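PDB 5TA0: glycoside Hydrolase from Bacteroides uniformis, which binds neoagarooctaose and probably hydrolyses agarose chains as a family 86 glycoside hydrolase of a gut bacterium. Local coordinates for residues Y283-D289 against S327-Y333; M293-G297 against K348-M353; A470-R476 against V510-D516. All blocks are in the same frame, centred on the assembly; numbering follows the deposited sequence.

Contact 1: residues Y283-D289 against S327-Y333; sequences YDFPCKD and SAQTHDY. With GAL (beta-D-galactopyranose), chain C; AAL (3,6-anhydro-alpha-L-galactopyranose), chain B; SO4 (sulfate ion), chain E.
The edge of the His331 ring stands on the face of Phe285, a T-shaped pair with planes 85° apart and His331 CE1 above the centre of the phenyl ring. Gln329 runs alongside Phe285 in the same direction, and its amide and the imidazole of His331 meet one galactose hydroxyl: GAL O4 receives the hydrogen of His331 NE2 at 2.9 Å and gives its own to Gln329 OE1 at 2.8 Å. The other end of the amide, Gln329 NE2, donates to GAL O3 at 2.9 Å and to an oxygen of a sulfate ion probably taken up from the crystallisation liquor, which fixes the amide's rotation. An extended chain beyond CG, itself anti to the backbone N (chi1 176°), carries the amide out to the sugar.

Behind this first shell the imidazole is clamped: Lys288 CG lies over one face, 3.9 Å from the centroid of the His331 ring, and Gln329 CG lies against the opposite face, toward its rim. Its inner nitrogen, His331 ND1, is hydrogen-bonded to a water at 2.9 Å that also takes the N-H of Cys287 and donates to Gln329 O. With an alanine at Phe285 the edge of His331 would lose the ring face it stands on, and the imidazole is likely to hold its aim at GAL O4 less firmly.

Farther out, Asp332 N donates a hydrogen bond to Cys287 O, and Asp332 OD1 accepts from Asp289 N at 2.8 Å through its syn lone pair. Parallel pairing of Tyr283 with Ser327 and Asp284 with Ala328 sets the two segments side by side. Loops leaving the C-terminal ends of neighbouring parallel strands line the glycan pocket here, as in α/β-barrel glycoside hydrolases.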
loop_
_atom_site.group_PDB
_atom_site.type_symbol
_atom_site.label_atom_id
_atom_site.label_comp_id
_atom_site.label_asym_id
_atom_site.label_seq_id
_atom_site.Cartn_x
_atom_site.Cartn_y
_atom_site.Cartn_z
ATOM N N TYR A 283 -6.526 0.798 -5.252
ATOM C CA TYR A 283 -7.451 -0.271 -5.563
ATOM C C TYR A 283 -7.433 -0.637 -7.038
ATOM O O TYR A 283 -7.567 0.218 -7.926
ATOM C CB TYR A 283 -8.843 0.135 -5.167
ATOM C CG TYR A 283 -9.119 0.083 -3.693
ATOM C CD1 TYR A 283 -9.267 -1.116 -3.042
ATOM C CD2 TYR A 283 -9.293 1.233 -2.971
ATOM C CE1 TYR A 283 -9.571 -1.166 -1.699
ATOM C CE2 TYR A 283 -9.610 1.196 -1.632
ATOM C CZ TYR A 283 -9.743 -0.009 -0.993
ATOM O OH TYR A 283 -10.093 -0.037 0.349
ATOM N N ASP A 284 -7.284 -1.930 -7.284
ATOM C CA ASP A 284 -7.527 -2.510 -8.606
ATOM C C ASP A 284 -9.032 -2.528 -8.846
ATOM O O ASP A 284 -9.821 -2.664 -7.913
ATOM C CB ASP A 284 -7.052 -3.970 -8.635
ATOM C CG ASP A 284 -5.533 -4.122 -8.786
ATOM O OD1 ASP A 284 -4.863 -3.218 -9.331
ATOM O OD2 ASP A 284 -5.037 -5.199 -8.397
ATOM N N PHE A 285 -9.394 -2.412 -10.113
ATOM C CA PHE A 285 -10.796 -2.577 -10.555
ATOM C C PHE A 285 -10.918 -3.825 -11.448
ATOM O O PHE A 285 -10.912 -3.723 -12.685
ATOM C CB PHE A 285 -11.322 -1.355 -11.327
ATOM C CG PHE A 285 -11.534 -0.086 -10.528
ATOM C CD1 PHE A 285 -11.432 0.001 -9.154
ATOM C CD2 PHE A 285 -11.907 1.061 -11.217
ATOM C CE1 PHE A 285 -11.691 1.203 -8.497
ATOM C CE2 PHE A 285 -12.147 2.264 -10.581
ATOM C CZ PHE A 285 -12.051 2.325 -9.212
ATOM N N PRO A 286 -11.045 -5.016 -10.854
ATOM C CA PRO A 286 -11.172 -6.237 -11.678
ATOM C C PRO A 286 -12.495 -6.399 -12.401
ATOM O O PRO A 286 -12.566 -7.229 -13.308
ATOM C CB PRO A 286 -10.987 -7.360 -10.664
ATOM C CG PRO A 286 -11.442 -6.746 -9.368
ATOM C CD PRO A 286 -10.959 -5.342 -9.417
ATOM N N CYS A 287 -13.516 -5.647 -12.034
ATOM C CA CYS A 287 -14.853 -5.862 -12.609
ATOM C C CYS A 287 -15.727 -4.627 -12.422
ATOM O O CYS A 287 -16.555 -4.572 -11.521
ATOM C CB CYS A 287 -15.495 -7.095 -11.980
ATOM S SG CYS A 287 -15.578 -7.099 -10.185
ATOM N N LYS A 288 -15.479 -3.627 -13.256
ATOM C CA LYS A 288 -16.272 -2.400 -13.256
ATOM C C LYS A 288 -17.041 -2.359 -14.563
ATOM O O LYS A 288 -16.482 -2.037 -15.620
ATOM C CB LYS A 288 -15.396 -1.161 -13.096
ATOM C CG LYS A 288 -16.196 0.125 -12.932
ATOM C CD LYS A 288 -15.298 1.308 -12.657
ATOM C CE LYS A 288 -16.088 2.568 -12.388
ATOM N NZ LYS A 288 -16.758 3.091 -13.606
ATOM N N ASP A 289 -18.314 -2.735 -14.485
ATOM C CA ASP A 289 -19.165 -2.898 -15.680
ATOM C C ASP A 289 -18.473 -3.802 -16.715
ATOM O O ASP A 289 -18.417 -3.470 -17.915
ATOM C CB ASP A 289 -19.523 -1.539 -16.301
ATOM C CG ASP A 289 -20.264 -0.627 -15.346
ATOM O OD1 ASP A 289 -21.235 -1.080 -14.695
ATOM O OD2 ASP A 289 -19.885 0.560 -15.268
ATOM N N SER A 327 -6.185 -3.056 -2.189
ATOM C CA SER A 327 -6.474 -4.391 -2.781
ATOM C C SER A 327 -7.356 -4.162 -4.006
ATOM O O SER A 327 -6.862 -3.572 -4.955
ATOM C CB SER A 327 -6.948 -5.493 -1.820
ATOM O OG SER A 327 -8.220 -5.202 -1.307
ATOM N N ALA A 328 -8.585 -4.679 -4.001
ATOM C CA ALA A 328 -9.502 -4.496 -5.143
ATOM C C ALA A 328 -10.809 -3.887 -4.659
ATOM O O ALA A 328 -11.252 -4.124 -3.521
ATOM C CB ALA A 328 -9.785 -5.826 -5.818
ATOM N N GLN A 329 -11.420 -3.094 -5.526
ATOM C CA GLN A 329 -12.815 -2.722 -5.380
ATOM C C GLN A 329 -13.558 -3.557 -6.411
ATOM O O GLN A 329 -13.188 -3.526 -7.578
ATOM C CB GLN A 329 -13.000 -1.230 -5.623
ATOM C CG GLN A 329 -14.455 -0.822 -5.566
ATOM C CD GLN A 329 -14.702 0.654 -5.451
ATOM O OE1 GLN A 329 -13.787 1.481 -5.574
ATOM N NE2 GLN A 329 -15.995 1.000 -5.241
ATOM N N THR A 330 -14.600 -4.248 -5.982
ATOM C CA THR A 330 -15.256 -5.265 -6.816
ATOM C C THR A 330 -16.669 -4.809 -7.246
ATOM O O THR A 330 -17.655 -5.394 -6.854
ATOM C CB THR A 330 -15.304 -6.629 -6.097
ATOM O OG1 THR A 330 -15.999 -6.516 -4.859
ATOM C CG2 THR A 330 -13.888 -7.177 -5.830
ATOM N N HIS A 331 -16.736 -3.787 -8.082
ATOM C CA HIS A 331 -18.022 -3.091 -8.361
ATOM C C HIS A 331 -19.131 -4.057 -8.753
ATOM O O HIS A 331 -20.215 -3.999 -8.205
ATOM C CB HIS A 331 -17.890 -2.121 -9.506
ATOM C CG HIS A 331 -16.912 -1.036 -9.255
ATOM N ND1 HIS A 331 -15.560 -1.210 -9.438
ATOM C CD2 HIS A 331 -17.080 0.235 -8.839
ATOM C CE1 HIS A 331 -14.934 -0.090 -9.129
ATOM N NE2 HIS A 331 -15.830 0.800 -8.750
ATOM N N ASP A 332 -18.830 -4.940 -9.702
ATOM C CA ASP A 332 -19.868 -5.832 -10.243
ATOM C C ASP A 332 -20.340 -6.869 -9.242
ATOM O O ASP A 332 -21.345 -7.549 -9.492
ATOM C CB ASP A 332 -19.392 -6.528 -11.530
ATOM C CG ASP A 332 -19.145 -5.551 -12.695
ATOM O OD1 ASP A 332 -19.532 -4.379 -12.608
ATOM O OD2 ASP A 332 -18.517 -5.977 -13.691
ATOM N N TYR A 333 -19.663 -7.008 -8.096
ATOM C CA TYR A 333 -20.055 -7.924 -7.036
ATOM C C TYR A 333 -20.469 -7.235 -5.736
ATOM O O TYR A 333 -20.757 -7.898 -4.764
ATOM C CB TYR A 333 -18.907 -8.898 -6.748
ATOM C CG TYR A 333 -18.764 -9.936 -7.811
ATOM C CD1 TYR A 333 -18.060 -9.688 -8.981
ATOM C CD2 TYR A 333 -19.346 -11.181 -7.651
ATOM C CE1 TYR A 333 -17.959 -10.661 -9.972
ATOM C CE2 TYR A 333 -19.242 -12.156 -8.616
ATOM C CZ TYR A 333 -18.568 -11.891 -9.778
ATOM O OH TYR A 333 -18.468 -12.914 -10.726
HETATM C C1 GAL C . -18.059 4.128 -8.951
HETATM C C2 GAL C . -18.072 3.594 -7.535
HETATM C C3 GAL C . -17.119 4.376 -6.635
HETATM C C4 GAL C . -15.745 4.496 -7.280
HETATM C C5 GAL C . -15.889 5.070 -8.683
HETATM C C6 GAL C . -14.543 5.277 -9.349
HETATM O O1 GAL C . -18.859 3.319 -9.835
HETATM O O2 GAL C . -19.376 3.692 -6.967
HETATM O O3 GAL C . -17.098 3.677 -5.386
HETATM O O4 GAL C . -15.107 3.213 -7.367
HETATM O O5 GAL C . -16.709 4.168 -9.440
HETATM O O6 GAL C . -14.722 5.850 -10.645
HETATM C C1 AAL B . -16.657 4.450 -4.267
HETATM C C2 AAL B . -17.507 4.035 -3.067
HETATM C C3 AAL B . -16.816 4.512 -1.814
HETATM C C4 AAL B . -15.446 3.906 -1.686
HETATM C C5 AAL B . -14.746 4.696 -2.754
HETATM C C6 AAL B . -15.198 6.102 -2.440
HETATM O O2 AAL B . -17.663 2.611 -3.015
HETATM O O3 AAL B . -16.545 5.921 -1.947
HETATM O O4 AAL B . -14.914 4.262 -0.431
HETATM O O5 AAL B . -15.255 4.249 -4.013
HETATM S S SO4 E . -19.692 0.264 -5.252
HETATM O O1 SO4 E . -18.421 -0.467 -5.044
HETATM O O2 SO4 E . -19.466 1.729 -5.100
HETATM O O3 SO4 E . -20.672 -0.180 -4.232
HETATM O O4 SO4 E . -20.181 -0.037 -6.621
HETATM O O HOH W 1 -13.873 -3.439 -10.215
#

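Contact 2: residues M293-G297 against K348-M353; sequences MYRKG and KSTNSM. With EDO (1,2-ethanediol), chain U; EDO (1,2-ethanediol), chain O.
Polar contact between Tyr294 and Lys348 is slight: their side chains meet at about a right angle, and Lys348 NZ gives a weak hydrogen bond to Tyr294 OH at 3.1 Å. Each group has a stronger partner beyond the pair, Gln292 for the phenol and Glu506 for the ammonium.

Charge gathers around that glutamate. Lys296 NZ also forms a salt bridge with Glu506 OE2, so the two ammonium groups converge on one carboxylate, with Lys296 NZ 4.7 Å from Lys348 NZ. The shared carboxylate is likely to balance the positive charge of both ammonium groups in this buried place. Lys296 reaches it by placing CG between its backbone N and carbonyl carbon (chi1 63°), running straight to CE and bending at the last torsion.

A water joins the two segments as well, accepting from Lys296 NZ at 2.8 Å and donating to Ser352 OG at 2.7 Å. The serine hydroxyl has a further partner in Asn450, so water and protein together hold it.

Apolar contact comes from the lysine's methylene chain and a methionine tip. Lys296 CD lies against Ser352 CB at 3.7 Å, its flank laid along the helix surface, while the extended Met353 brings its methyl CE to within 4.0 Å of Arg295 CB. The guanidinium of Arg295 leads away from the helix to a salt bridge with Asp251.

Segment 293-297 links strand 291-293 to helix 298-315, with Gly297 as the N-cap residue. It packs on helix 340-358 beside strand 277-285, whose Asp284 binds the backbone N of Arg295 and Lys296 and the hydroxyl of Ser349. Helix 411-416 packs on the side chains of Thr350 and Asn351 of helix 340-358.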
loop_
_atom_site.group_PDB
_atom_site.type_symbol
_atom_site.label_atom_id
_atom_site.label_comp_id
_atom_site.label_asym_id
_atom_site.label_seq_id
_atom_site.Cartn_x
_atom_site.Cartn_y
_atom_site.Cartn_z
ATOM N N MET A 293 -9.501 -2.884 -14.937
ATOM C CA MET A 293 -8.588 -1.742 -14.899
ATOM C C MET A 293 -7.695 -1.867 -13.673
ATOM O O MET A 293 -8.117 -1.617 -12.533
ATOM C CB MET A 293 -9.357 -0.427 -14.881
ATOM C CG MET A 293 -10.121 -0.198 -16.173
ATOM S SD MET A 293 -11.308 1.142 -16.073
ATOM C CE MET A 293 -12.572 0.279 -15.166
ATOM N N TYR A 294 -6.464 -2.296 -13.917
ATOM C CA TYR A 294 -5.528 -2.650 -12.845
ATOM C C TYR A 294 -4.528 -1.565 -12.529
ATOM O O TYR A 294 -4.083 -0.818 -13.410
ATOM C CB TYR A 294 -4.783 -3.929 -13.214
ATOM C CG TYR A 294 -5.714 -5.125 -13.165
ATOM C CD1 TYR A 294 -6.267 -5.544 -11.963
ATOM C CD2 TYR A 294 -6.104 -5.799 -14.316
ATOM C CE1 TYR A 294 -7.149 -6.594 -11.902
ATOM C CE2 TYR A 294 -6.981 -6.856 -14.248
ATOM C CZ TYR A 294 -7.503 -7.259 -13.057
ATOM O OH TYR A 294 -8.377 -8.308 -12.967
ATOM N N ARG A 295 -4.204 -1.476 -11.244
ATOM C CA ARG A 295 -3.038 -0.756 -10.761
ATOM C C ARG A 295 -1.843 -1.713 -10.607
ATOM O O ARG A 295 -0.690 -1.323 -10.865
ATOM C CB ARG A 295 -3.342 -0.104 -9.426
ATOM C CG ARG A 295 -4.460 0.925 -9.487
ATOM C CD ARG A 295 -4.626 1.649 -8.170
ATOM N NE ARG A 295 -5.752 2.568 -8.218
ATOM C CZ ARG A 295 -5.702 3.857 -8.552
ATOM N NH1 ARG A 295 -4.556 4.471 -8.847
ATOM N NH2 ARG A 295 -6.839 4.540 -8.581
ATOM N N LYS A 296 -2.097 -2.934 -10.118
ATOM C CA LYS A 296 -1.021 -3.895 -9.962
ATOM C C LYS A 296 -0.261 -4.021 -11.275
ATOM O O LYS A 296 -0.846 -3.940 -12.372
ATOM C CB LYS A 296 -1.506 -5.245 -9.460
ATOM C CG LYS A 296 -2.480 -6.029 -10.360
ATOM C CD LYS A 296 -2.874 -7.310 -9.635
ATOM C CE LYS A 296 -3.966 -8.102 -10.321
ATOM N NZ LYS A 296 -3.432 -9.058 -11.331
ATOM N N GLY A 297 1.053 -4.133 -11.166
ATOM C CA GLY A 297 1.933 -4.022 -12.319
ATOM C C GLY A 297 2.438 -2.627 -12.543
ATOM O O GLY A 297 2.664 -1.877 -11.586
ATOM N N LYS A 348 -6.059 -11.718 -4.840
ATOM C CA LYS A 348 -5.029 -11.646 -5.895
ATOM C C LYS A 348 -4.456 -10.247 -6.024
ATOM O O LYS A 348 -3.276 -10.081 -6.307
ATOM C CB LYS A 348 -5.534 -12.204 -7.234
ATOM C CG LYS A 348 -6.607 -11.406 -7.923
ATOM C CD LYS A 348 -7.126 -12.145 -9.158
ATOM C CE LYS A 348 -8.311 -11.484 -9.825
ATOM N NZ LYS A 348 -7.934 -10.295 -10.636
ATOM N N SER A 349 -5.291 -9.222 -5.805
ATOM C CA SER A 349 -4.790 -7.849 -5.794
ATOM C C SER A 349 -3.891 -7.604 -4.588
ATOM O O SER A 349 -2.856 -6.948 -4.724
ATOM C CB SER A 349 -5.950 -6.861 -5.815
ATOM O OG SER A 349 -6.537 -6.821 -7.115
ATOM N N THR A 350 -4.282 -8.130 -3.438
ATOM C CA THR A 350 -3.482 -7.957 -2.237
ATOM C C THR A 350 -2.080 -8.509 -2.399
ATOM O O THR A 350 -1.095 -7.811 -2.094
ATOM C CB THR A 350 -4.137 -8.607 -1.011
ATOM O OG1 THR A 350 -5.443 -8.068 -0.835
ATOM C CG2 THR A 350 -3.323 -8.281 0.238
ATOM N N ASN A 351 -1.964 -9.744 -2.874
ATOM C CA ASN A 351 -0.654 -10.361 -2.976
ATOM C C ASN A 351 0.266 -9.612 -3.939
ATOM O O ASN A 351 1.439 -9.390 -3.637
ATOM C CB ASN A 351 -0.781 -11.831 -3.403
ATOM C CG ASN A 351 -1.142 -12.743 -2.267
ATOM O OD1 ASN A 351 -0.701 -12.576 -1.147
ATOM N ND2 ASN A 351 -1.992 -13.702 -2.537
ATOM N N SER A 352 -0.248 -9.217 -5.105
ATOM C CA SER A 352 0.565 -8.504 -6.071
ATOM C C SER A 352 1.000 -7.141 -5.544
ATOM O O SER A 352 2.179 -6.783 -5.637
ATOM C CB SER A 352 -0.114 -8.353 -7.432
ATOM O OG SER A 352 -0.322 -9.612 -8.044
ATOM N N MET A 353 0.055 -6.352 -5.005
ATOM C CA MET A 353 0.423 -5.051 -4.487
ATOM C C MET A 353 1.443 -5.150 -3.348
ATOM O O MET A 353 2.409 -4.365 -3.306
ATOM C CB MET A 353 -0.824 -4.325 -4.019
ATOM C CG MET A 353 -1.722 -3.902 -5.175
ATOM S SD MET A 353 -2.966 -2.721 -4.617
ATOM C CE MET A 353 -3.801 -2.421 -6.170
HETATM C C1 EDO U . -6.264 1.372 -12.826
HETATM O O1 EDO U . -5.307 2.406 -12.842
HETATM C C2 EDO U . -7.578 1.902 -12.319
HETATM O O2 EDO U . -7.966 1.023 -11.294
HETATM C C1 EDO O . -6.511 -9.725 3.363
HETATM O O1 EDO O . -5.152 -9.414 3.429
HETATM C C2 EDO O . -6.711 -10.150 1.930
HETATM O O2 EDO O . -7.092 -8.959 1.249
HETATM O O HOH W 2 -1.835 -10.884 -9.944
#

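Contact 3: residues A470-R476 against V510-D516; sequences AKSIEVR and VICYNFD
Ile473 and Ile511 lie side by side on the buried face of the sheet, their CG2 methyls 3.6 Å apart. Tyr513 continues this close packing: its ring atom CD1 lies 3.9 Å from Ile473 CG1, and Val475 completes the apolar surface. Leu461 and Val463 of strand 457-464, with Leu498, meet this face.

The other face is more polar and partly solvent-exposed. Cys512 SG sits over the Arg476 guanidinium, 3.6 Å from Arg476 NE, whose N-H points in the guanidinium plane to Glu474 OE2 at 2.8 Å in a salt bridge. The outer nitrogens of Arg476 reach Asp419 and the carbonyls of Leu416 and Lys418. At the solvent end Lys471 stretches beside Asn514, its CD 3.4 Å from OD1 of Asn514, whose ND2 is hydrogen-bonded to Asn444 of the next strand, and a water donates to Cys512 O while bonding Ser472 OG.

Regular antiparallel hydrogen bonds join the two strands, including Cys512 N to Glu474 O at 2.8 Å. The regularity breaks where Lys471 and Ser472 both face Asn514, a classic beta bulge; Asn514 O takes the N-H of Ser472 and, weakly, that of Lys471. Next to it Ala470 CA lies over the face of Phe515, 4.2 Å from the ring centroid. Strands 472-481 and 508-514 are antiparallel neighbours within the porphyranase-type beta-sandwich domain.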
loop_
_atom_site.group_PDB
_atom_site.type_symbol
_atom_site.label_atom_id
_atom_site.label_comp_id
_atom_site.label_asym_id
_atom_site.label_seq_id
_atom_site.Cartn_x
_atom_site.Cartn_y
_atom_site.Cartn_z
ATOM N N ALA A 470 18.113 -28.765 0.773
ATOM C CA ALA A 470 17.175 -28.632 1.849
ATOM C C ALA A 470 16.745 -29.987 2.432
ATOM O O ALA A 470 16.632 -30.980 1.715
ATOM C CB ALA A 470 15.951 -27.844 1.380
ATOM N N LYS A 471 16.509 -29.993 3.732
ATOM C CA LYS A 471 15.940 -31.134 4.447
ATOM C C LYS A 471 14.485 -31.349 4.007
ATOM O O LYS A 471 14.053 -32.481 3.784
ATOM C CB LYS A 471 16.105 -30.880 5.956
ATOM C CG LYS A 471 15.215 -31.571 6.961
ATOM C CD LYS A 471 15.600 -31.083 8.358
ATOM C CE LYS A 471 14.545 -31.397 9.392
ATOM N NZ LYS A 471 15.010 -30.987 10.748
ATOM N N SER A 472 13.731 -30.259 3.845
ATOM C CA SER A 472 12.354 -30.358 3.354
ATOM C C SER A 472 11.950 -29.093 2.609
ATOM O O SER A 472 12.567 -28.036 2.795
ATOM C CB SER A 472 11.399 -30.582 4.511
ATOM O OG SER A 472 11.385 -29.457 5.365
ATOM N N ILE A 473 10.923 -29.227 1.767
ATOM C CA ILE A 473 10.328 -28.104 1.022
ATOM C C ILE A 473 8.828 -28.163 1.240
ATOM O O ILE A 473 8.203 -29.199 0.941
ATOM C CB ILE A 473 10.658 -28.184 -0.488
ATOM C CG1 ILE A 473 12.182 -28.259 -0.688
ATOM C CG2 ILE A 473 10.054 -27.001 -1.258
ATOM C CD1 ILE A 473 12.639 -28.440 -2.107
ATOM N N GLU A 474 8.244 -27.080 1.772
ATOM C CA GLU A 474 6.796 -26.916 1.816
ATOM C C GLU A 474 6.396 -25.905 0.747
ATOM O O GLU A 474 6.876 -24.769 0.745
ATOM C CB GLU A 474 6.319 -26.469 3.193
ATOM C CG GLU A 474 4.835 -26.146 3.245
ATOM C CD GLU A 474 4.322 -25.826 4.624
ATOM O OE1 GLU A 474 4.238 -26.736 5.482
ATOM O OE2 GLU A 474 3.911 -24.672 4.854
ATOM N N VAL A 475 5.510 -26.327 -0.153
ATOM C CA VAL A 475 4.945 -25.464 -1.182
ATOM C C VAL A 475 3.580 -25.007 -0.734
ATOM O O VAL A 475 2.740 -25.819 -0.341
ATOM C CB VAL A 475 4.780 -26.224 -2.520
ATOM C CG1 VAL A 475 4.104 -25.367 -3.589
ATOM C CG2 VAL A 475 6.135 -26.760 -2.988
ATOM N N ARG A 476 3.346 -23.703 -0.812
ATOM C CA ARG A 476 2.026 -23.106 -0.578
ATOM C C ARG A 476 1.625 -22.355 -1.845
ATOM O O ARG A 476 2.391 -21.538 -2.344
ATOM C CB ARG A 476 2.084 -22.128 0.582
ATOM C CG ARG A 476 2.704 -22.663 1.862
ATOM C CD ARG A 476 2.852 -21.546 2.862
ATOM N NE ARG A 476 3.515 -21.982 4.081
ATOM C CZ ARG A 476 3.854 -21.149 5.058
ATOM N NH1 ARG A 476 3.610 -19.852 4.944
ATOM N NH2 ARG A 476 4.447 -21.610 6.145
ATOM N N VAL A 510 4.326 -19.453 -1.988
ATOM C CA VAL A 510 5.363 -19.256 -0.966
ATOM C C VAL A 510 5.998 -20.634 -0.778
ATOM O O VAL A 510 5.312 -21.582 -0.336
ATOM C CB VAL A 510 4.810 -18.705 0.365
ATOM C CG1 VAL A 510 5.884 -18.712 1.459
ATOM C CG2 VAL A 510 4.248 -17.300 0.167
ATOM N N ILE A 511 7.277 -20.723 -1.134
ATOM C CA ILE A 511 8.034 -21.985 -1.049
ATOM C C ILE A 511 8.935 -21.869 0.161
ATOM O O ILE A 511 9.714 -20.922 0.282
ATOM C CB ILE A 511 8.840 -22.215 -2.329
ATOM C CG1 ILE A 511 7.925 -22.225 -3.565
ATOM C CG2 ILE A 511 9.629 -23.529 -2.237
ATOM C CD1 ILE A 511 8.606 -21.915 -4.859
ATOM N N CYS A 512 8.785 -22.805 1.091
ATOM C CA CYS A 512 9.499 -22.782 2.355
ATOM C C CYS A 512 10.569 -23.878 2.335
ATOM O O CYS A 512 10.237 -25.060 2.351
ATOM C CB CYS A 512 8.530 -22.974 3.528
ATOM S SG CYS A 512 7.046 -21.929 3.462
ATOM N N TYR A 513 11.830 -23.473 2.273
ATOM C CA TYR A 513 12.959 -24.429 2.329
ATOM C C TYR A 513 13.415 -24.516 3.763
ATOM O O TYR A 513 13.626 -23.486 4.400
ATOM C CB TYR A 513 14.111 -23.977 1.461
ATOM C CG TYR A 513 13.791 -23.811 -0.011
ATOM C CD1 TYR A 513 14.020 -24.827 -0.931
ATOM C CD2 TYR A 513 13.246 -22.634 -0.494
ATOM C CE1 TYR A 513 13.741 -24.677 -2.278
ATOM C CE2 TYR A 513 12.950 -22.474 -1.837
ATOM C CZ TYR A 513 13.196 -23.490 -2.732
ATOM O OH TYR A 513 12.890 -23.303 -4.052
ATOM N N ASN A 514 13.567 -25.734 4.297
ATOM C CA ASN A 514 14.130 -25.930 5.612
ATOM C C ASN A 514 15.471 -26.656 5.477
ATOM O O ASN A 514 15.554 -27.693 4.820
ATOM C CB ASN A 514 13.180 -26.725 6.492
ATOM C CG ASN A 514 13.722 -26.933 7.889
ATOM O OD1 ASN A 514 14.074 -28.050 8.255
ATOM N ND2 ASN A 514 13.819 -25.871 8.664
ATOM N N PHE A 515 16.512 -26.080 6.075
ATOM C CA PHE A 515 17.864 -26.645 6.011
ATOM C C PHE A 515 18.289 -27.230 7.356
ATOM O O PHE A 515 17.774 -26.871 8.402
ATOM C CB PHE A 515 18.847 -25.557 5.563
ATOM C CG PHE A 515 18.690 -25.175 4.128
ATOM C CD1 PHE A 515 19.411 -25.808 3.131
ATOM C CD2 PHE A 515 17.790 -24.170 3.751
ATOM C CE1 PHE A 515 19.264 -25.445 1.801
ATOM C CE2 PHE A 515 17.641 -23.813 2.424
ATOM C CZ PHE A 515 18.364 -24.442 1.434
ATOM N N ASP A 516 19.253 -28.164 7.291
ATOM C CA ASP A 516 19.835 -28.795 8.475
ATOM C C ASP A 516 20.401 -27.746 9.466
ATOM O O ASP A 516 20.248 -27.854 10.673
ATOM C CB ASP A 516 21.038 -29.700 8.085
ATOM C CG ASP A 516 20.689 -30.893 7.184
ATOM O OD1 ASP A 516 19.785 -31.651 7.533
ATOM O OD2 ASP A 516 21.395 -31.125 6.153
HETATM O O HOH W 3 10.063 -26.662 4.629
#

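In the fold
Contacts 1 and 2 adjoin, their centres 11 Å apart, and their segments alternate along the chain; Asp284 of contact 1 is the joint between them, and the loop 327-333 leads into helix 340-358, which carries contact 2. Both belong to the α/β barrel and its surrounding helices, yet contact 2 is wholly buried and relies on shared charges and a bridging water, whereas contact 1 is only partly buried and turns its aromatic and amide groups to the glycan. Contact 3, later in the chain, touches neither: its centre lies about 35 Å from that of contact 1. There backbone bonding between strands dominates, with an apolar inner face and a more polar, partly exposed outer one.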